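Long-range contact in 4-alpha-glucanotransferase (Streptococcus agalactiae, PDB 6M6T), which is an amylomaltase, or disproportionating enzyme, of the 4-alpha-glucanotransferase family, built on a TIM-barrel fold: residues M448-S458 with W472-R483. Numbering follows the deposited sequence.
Sequences MQDLLDKPADS and WRMRKEDLTENR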
loop_
_atom_site.group_PDB
_atom_site.type_symbol
_atom_site.label_atom_id
_atom_site.label_comp_id
_atom_site.label_asym_id
_atom_site.label_seq_id
_atom_site.Cartn_x
_atom_site.Cartn_y
_atom_site.Cartn_z
ATOM N N MET A 448 -12.942 -2.759 6.193
ATOM C CA MET A 448 -13.311 -3.970 6.921
ATOM C C MET A 448 -13.410 -3.740 8.429
ATOM O O MET A 448 -14.144 -4.466 9.113
ATOM C CB MET A 448 -12.311 -5.094 6.608
ATOM C CG MET A 448 -12.539 -6.398 7.376
ATOM S SD MET A 448 -14.090 -7.223 6.956
ATOM C CE MET A 448 -13.869 -7.469 5.225
ATOM N N GLN A 449 -12.717 -2.732 8.962
ATOM C CA GLN A 449 -12.891 -2.386 10.371
ATOM C C GLN A 449 -14.345 -2.056 10.669
ATOM O O GLN A 449 -14.961 -2.650 11.564
ATOM C CB GLN A 449 -12.003 -1.200 10.746
ATOM C CG GLN A 449 -10.570 -1.527 11.098
ATOM C CD GLN A 449 -9.682 -1.568 9.869
ATOM O OE1 GLN A 449 -10.109 -1.981 8.771
ATOM N NE2 GLN A 449 -8.441 -1.126 10.037
ATOM N N ASP A 450 -14.915 -1.117 9.898
ATOM C CA ASP A 450 -16.249 -0.584 10.183
ATOM C C ASP A 450 -17.353 -1.586 9.879
ATOM O O ASP A 450 -18.395 -1.572 10.538
ATOM C CB ASP A 450 -16.458 0.699 9.389
ATOM C CG ASP A 450 -15.327 1.691 9.599
ATOM O OD1 ASP A 450 -14.904 1.842 10.773
ATOM O OD2 ASP A 450 -14.860 2.306 8.601
ATOM N N LEU A 451 -17.147 -2.461 8.900
ATOM C CA LEU A 451 -18.090 -3.550 8.674
ATOM C C LEU A 451 -18.274 -4.410 9.925
ATOM O O LEU A 451 -19.388 -4.856 10.216
ATOM C CB LEU A 451 -17.621 -4.394 7.500
ATOM C CG LEU A 451 -18.601 -5.492 7.174
ATOM C CD1 LEU A 451 -19.520 -5.025 6.067
ATOM C CD2 LEU A 451 -17.828 -6.725 6.778
ATOM N N LEU A 452 -17.207 -4.638 10.688
ATOM C CA LEU A 452 -17.306 -5.367 11.952
ATOM C C LEU A 452 -17.504 -4.457 13.157
ATOM O O LEU A 452 -17.433 -4.945 14.293
ATOM C CB LEU A 452 -16.063 -6.223 12.188
ATOM C CG LEU A 452 -15.522 -6.924 10.949
ATOM C CD1 LEU A 452 -14.078 -7.361 11.198
ATOM C CD2 LEU A 452 -16.407 -8.098 10.541
ATOM N N ASP A 453 -17.711 -3.157 12.939
ATOM C CA ASP A 453 -17.963 -2.199 14.015
ATOM C C ASP A 453 -16.827 -2.204 15.043
ATOM O O ASP A 453 -17.041 -2.414 16.237
ATOM C CB ASP A 453 -19.318 -2.489 14.686
ATOM C CG ASP A 453 -19.904 -1.269 15.418
ATOM O OD1 ASP A 453 -20.042 -0.188 14.799
ATOM O OD2 ASP A 453 -20.244 -1.391 16.619
ATOM N N LYS A 454 -15.553 -1.952 14.547
ATOM C CA LYS A 454 -14.488 -2.041 15.549
ATOM C C LYS A 454 -14.170 -0.667 16.150
ATOM O O LYS A 454 -14.397 0.366 15.510
ATOM C CB LYS A 454 -13.224 -2.648 14.930
ATOM C CG LYS A 454 -13.274 -4.170 14.792
ATOM C CD LYS A 454 -13.524 -4.828 16.143
ATOM C CE LYS A 454 -13.201 -6.323 16.114
ATOM N NZ LYS A 454 -11.736 -6.596 15.947
ATOM N N PRO A 455 -13.649 -0.607 17.408
ATOM C CA PRO A 455 -13.488 0.695 18.090
ATOM C C PRO A 455 -12.264 1.482 17.641
ATOM O O PRO A 455 -11.582 1.067 16.703
ATOM C CB PRO A 455 -13.378 0.302 19.572
ATOM C CG PRO A 455 -13.730 -1.175 19.631
ATOM C CD PRO A 455 -13.320 -1.720 18.310
ATOM N N ALA A 456 -11.964 2.612 18.295
ATOM C CA ALA A 456 -10.916 3.498 17.790
ATOM C C ALA A 456 -9.548 2.834 17.760
ATOM O O ALA A 456 -8.692 3.251 16.968
ATOM C CB ALA A 456 -10.841 4.776 18.622
ATOM N N ASP A 457 -9.329 1.807 18.595
ATOM C CA ASP A 457 -8.051 1.095 18.617
ATOM C C ASP A 457 -7.648 0.566 17.246
ATOM O O ASP A 457 -6.452 0.358 16.998
ATOM C CB ASP A 457 -8.092 -0.086 19.623
ATOM C CG ASP A 457 -9.182 -1.165 19.285
ATOM O OD1 ASP A 457 -9.322 -1.603 18.110
ATOM O OD2 ASP A 457 -9.889 -1.607 20.226
ATOM N N SER A 458 -8.620 0.355 16.352
ATOM C CA SER A 458 -8.449 -0.461 15.153
ATOM C C SER A 458 -7.917 0.320 13.965
ATOM O O SER A 458 -7.742 -0.269 12.891
ATOM C CB SER A 458 -9.779 -1.113 14.763
ATOM O OG SER A 458 -10.829 -0.158 14.823
ATOM N N TRP A 472 -3.430 -3.789 12.781
ATOM C CA TRP A 472 -4.744 -4.403 12.930
ATOM C C TRP A 472 -4.819 -5.726 12.176
ATOM O O TRP A 472 -4.448 -5.818 11.002
ATOM C CB TRP A 472 -5.839 -3.472 12.437
ATOM C CG TRP A 472 -7.188 -4.009 12.735
ATOM C CD1 TRP A 472 -7.784 -4.098 13.961
ATOM C CD2 TRP A 472 -8.118 -4.547 11.795
ATOM N NE1 TRP A 472 -9.037 -4.647 13.838
ATOM C CE2 TRP A 472 -9.265 -4.936 12.519
ATOM C CE3 TRP A 472 -8.094 -4.743 10.409
ATOM C CZ2 TRP A 472 -10.371 -5.507 11.906
ATOM C CZ3 TRP A 472 -9.190 -5.315 9.808
ATOM C CH2 TRP A 472 -10.317 -5.685 10.555
ATOM N N ARG A 473 -5.296 -6.752 12.860
ATOM C CA ARG A 473 -5.732 -7.978 12.217
ATOM C C ARG A 473 -7.170 -8.251 12.640
ATOM O O ARG A 473 -7.656 -7.725 13.645
ATOM C CB ARG A 473 -4.797 -9.151 12.564
ATOM C CG ARG A 473 -3.401 -9.007 11.959
ATOM C CD ARG A 473 -2.473 -10.126 12.365
ATOM N NE ARG A 473 -2.825 -11.385 11.718
ATOM C CZ ARG A 473 -2.680 -12.589 12.274
ATOM N NH1 ARG A 473 -2.168 -12.714 13.495
ATOM N NH2 ARG A 473 -3.043 -13.673 11.604
ATOM N N MET A 474 -7.859 -9.062 11.857
ATOM C CA MET A 474 -9.279 -9.326 12.069
ATOM C C MET A 474 -9.504 -10.771 12.503
ATOM O O MET A 474 -9.050 -11.710 11.834
ATOM C CB MET A 474 -10.064 -9.032 10.800
ATOM C CG MET A 474 -11.421 -9.681 10.747
ATOM S SD MET A 474 -11.767 -10.047 9.015
ATOM C CE MET A 474 -10.526 -11.309 8.767
ATOM N N ARG A 475 -10.221 -10.948 13.609
ATOM C CA ARG A 475 -10.595 -12.282 14.053
ATOM C C ARG A 475 -11.643 -12.875 13.118
ATOM O O ARG A 475 -12.614 -12.199 12.753
ATOM C CB ARG A 475 -11.129 -12.216 15.477
ATOM C CG ARG A 475 -10.399 -11.210 16.339
ATOM C CD ARG A 475 -10.584 -11.497 17.820
ATOM N NE ARG A 475 -11.945 -11.228 18.289
ATOM C CZ ARG A 475 -12.360 -10.037 18.712
ATOM N NH1 ARG A 475 -11.523 -9.003 18.708
ATOM N NH2 ARG A 475 -13.612 -9.876 19.129
ATOM N N LYS A 476 -11.434 -14.136 12.713
ATOM C CA LYS A 476 -12.450 -14.873 11.955
ATOM C C LYS A 476 -13.747 -14.979 12.742
ATOM O O LYS A 476 -14.836 -15.055 12.158
ATOM C CB LYS A 476 -11.928 -16.271 11.597
ATOM C CG LYS A 476 -12.564 -16.919 10.359
ATOM C CD LYS A 476 -11.600 -17.917 9.699
ATOM C CE LYS A 476 -11.961 -18.226 8.233
ATOM N NZ LYS A 476 -12.064 -17.031 7.341
ATOM N N GLU A 477 -13.636 -14.973 14.071
ATOM C CA GLU A 477 -14.794 -14.935 14.952
ATOM C C GLU A 477 -15.698 -13.732 14.687
ATOM O O GLU A 477 -16.893 -13.783 14.982
ATOM C CB GLU A 477 -14.284 -14.932 16.395
ATOM C CG GLU A 477 -15.304 -14.605 17.464
ATOM C CD GLU A 477 -14.682 -14.576 18.847
ATOM O OE1 GLU A 477 -13.430 -14.604 18.927
ATOM O OE2 GLU A 477 -15.437 -14.534 19.846
ATOM N N ASP A 478 -15.160 -12.643 14.148
ATOM C CA ASP A 478 -15.918 -11.409 14.008
ATOM C C ASP A 478 -16.629 -11.284 12.675
ATOM O O ASP A 478 -17.450 -10.368 12.522
ATOM C CB ASP A 478 -15.009 -10.199 14.180
ATOM C CG ASP A 478 -14.797 -9.839 15.625
ATOM O OD1 ASP A 478 -14.086 -10.604 16.314
ATOM O OD2 ASP A 478 -15.335 -8.796 16.067
ATOM N N LEU A 479 -16.323 -12.152 11.708
ATOM C CA LEU A 479 -17.018 -12.126 10.419
ATOM C C LEU A 479 -18.275 -13.005 10.475
ATOM O O LEU A 479 -18.478 -13.934 9.691
ATOM C CB LEU A 479 -16.079 -12.540 9.290
ATOM C CG LEU A 479 -16.489 -11.967 7.923
ATOM C CD1 LEU A 479 -17.174 -10.600 8.058
ATOM C CD2 LEU A 479 -15.317 -11.877 6.940
ATOM N N THR A 480 -19.131 -12.663 11.438
ATOM C CA THR A 480 -20.423 -13.306 11.606
ATOM C C THR A 480 -21.263 -13.209 10.329
ATOM O O THR A 480 -21.170 -12.246 9.567
ATOM C CB THR A 480 -21.154 -12.653 12.783
ATOM O OG1 THR A 480 -21.634 -11.352 12.401
ATOM C CG2 THR A 480 -20.210 -12.491 13.973
ATOM N N GLU A 481 -22.086 -14.232 10.094
ATOM C CA GLU A 481 -23.041 -14.249 8.985
ATOM C C GLU A 481 -23.910 -12.992 8.944
ATOM O O GLU A 481 -24.479 -12.633 7.909
ATOM C CB GLU A 481 -23.934 -15.502 9.077
ATOM C CG GLU A 481 -23.988 -16.336 7.783
ATOM C CD GLU A 481 -22.598 -16.797 7.296
ATOM O OE1 GLU A 481 -21.729 -17.116 8.143
ATOM O OE2 GLU A 481 -22.391 -16.895 6.063
ATOM N N ASN A 482 -24.083 -12.370 10.107
ATOM C CA ASN A 482 -24.856 -11.131 10.196
ATOM C C ASN A 482 -24.117 -9.961 9.540
ATOM O O ASN A 482 -24.716 -9.205 8.761
ATOM C CB ASN A 482 -25.179 -10.857 11.676
ATOM C CG ASN A 482 -25.626 -9.441 11.956
ATOM O OD1 ASN A 482 -24.799 -8.529 12.115
ATOM N ND2 ASN A 482 -26.947 -9.252 12.062
ATOM N N ARG A 483 -22.811 -9.802 9.818
ATOM C CA ARG A 483 -22.034 -8.767 9.130
ATOM C C ARG A 483 -22.082 -8.972 7.619
ATOM O O ARG A 483 -22.290 -8.020 6.848
ATOM C CB ARG A 483 -20.575 -8.750 9.605
ATOM C CG ARG A 483 -20.355 -8.595 11.095
ATOM C CD ARG A 483 -21.102 -7.406 11.666
ATOM N NE ARG A 483 -20.619 -7.075 13.004
ATOM C CZ ARG A 483 -21.385 -6.581 13.973
ATOM N NH1 ARG A 483 -22.677 -6.362 13.736
ATOM N NH2 ARG A 483 -20.865 -6.298 15.168
HETATM O O HOH W 1 -11.822 -8.934 14.075
#
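Trp472 turns its indole away from its own backbone nitrogen (chi1 -173°) and onto helix 448-451, where Gln449, bent at chi2 (87°), folds its amide flat against it. CG of Gln449 makes a CH-pi contact over the six-membered ring, 3.8 Å from the centroid, and the amide stacks on the same face, its CD 3.6 Å from Trp472 CE3. An amide suits this place because its plane can lie on an aromatic face while its edge stays polar: NE2 gives a nearly straight hydrogen bond (3.1 Å) to Ser458 O, in the amide plane, which holds the group parallel to the ring. Around the indole edge, Met448 CG approaches CH2 in plane and Leu452 CD1 lies nearby. Leu452 also fits its branched end between Met474 and Leu479, CD1 to Met474 CG and CD2 to Leu479 CD1 both 3.6 Å, and the flexible thioether of Met448 packs beside Met474 SD. Lys454 runs out past the ring toward Arg475 and Asp478. Its NZ and Arg475 NH1 are 3.7 Å apart, but both form salt bridges to Glu98, and one water accepts from Lys454 NZ and Arg475 N; a shared carboxylate probably offsets the like charges. Arg475 NH2 also pairs with Asp478 OD1 at 2.9 Å. Arg483 lays its aliphatic part along the end of the short helix, CD 3.4 Å from Leu451 O. Helix 448-451, which directly follows barrel strand 443-447, ends in a Schellman motif with Asp453 at C-prime, so the contact packs the strand's C-terminal extension against the segment leading into helix 481-493 of the TIM barrel.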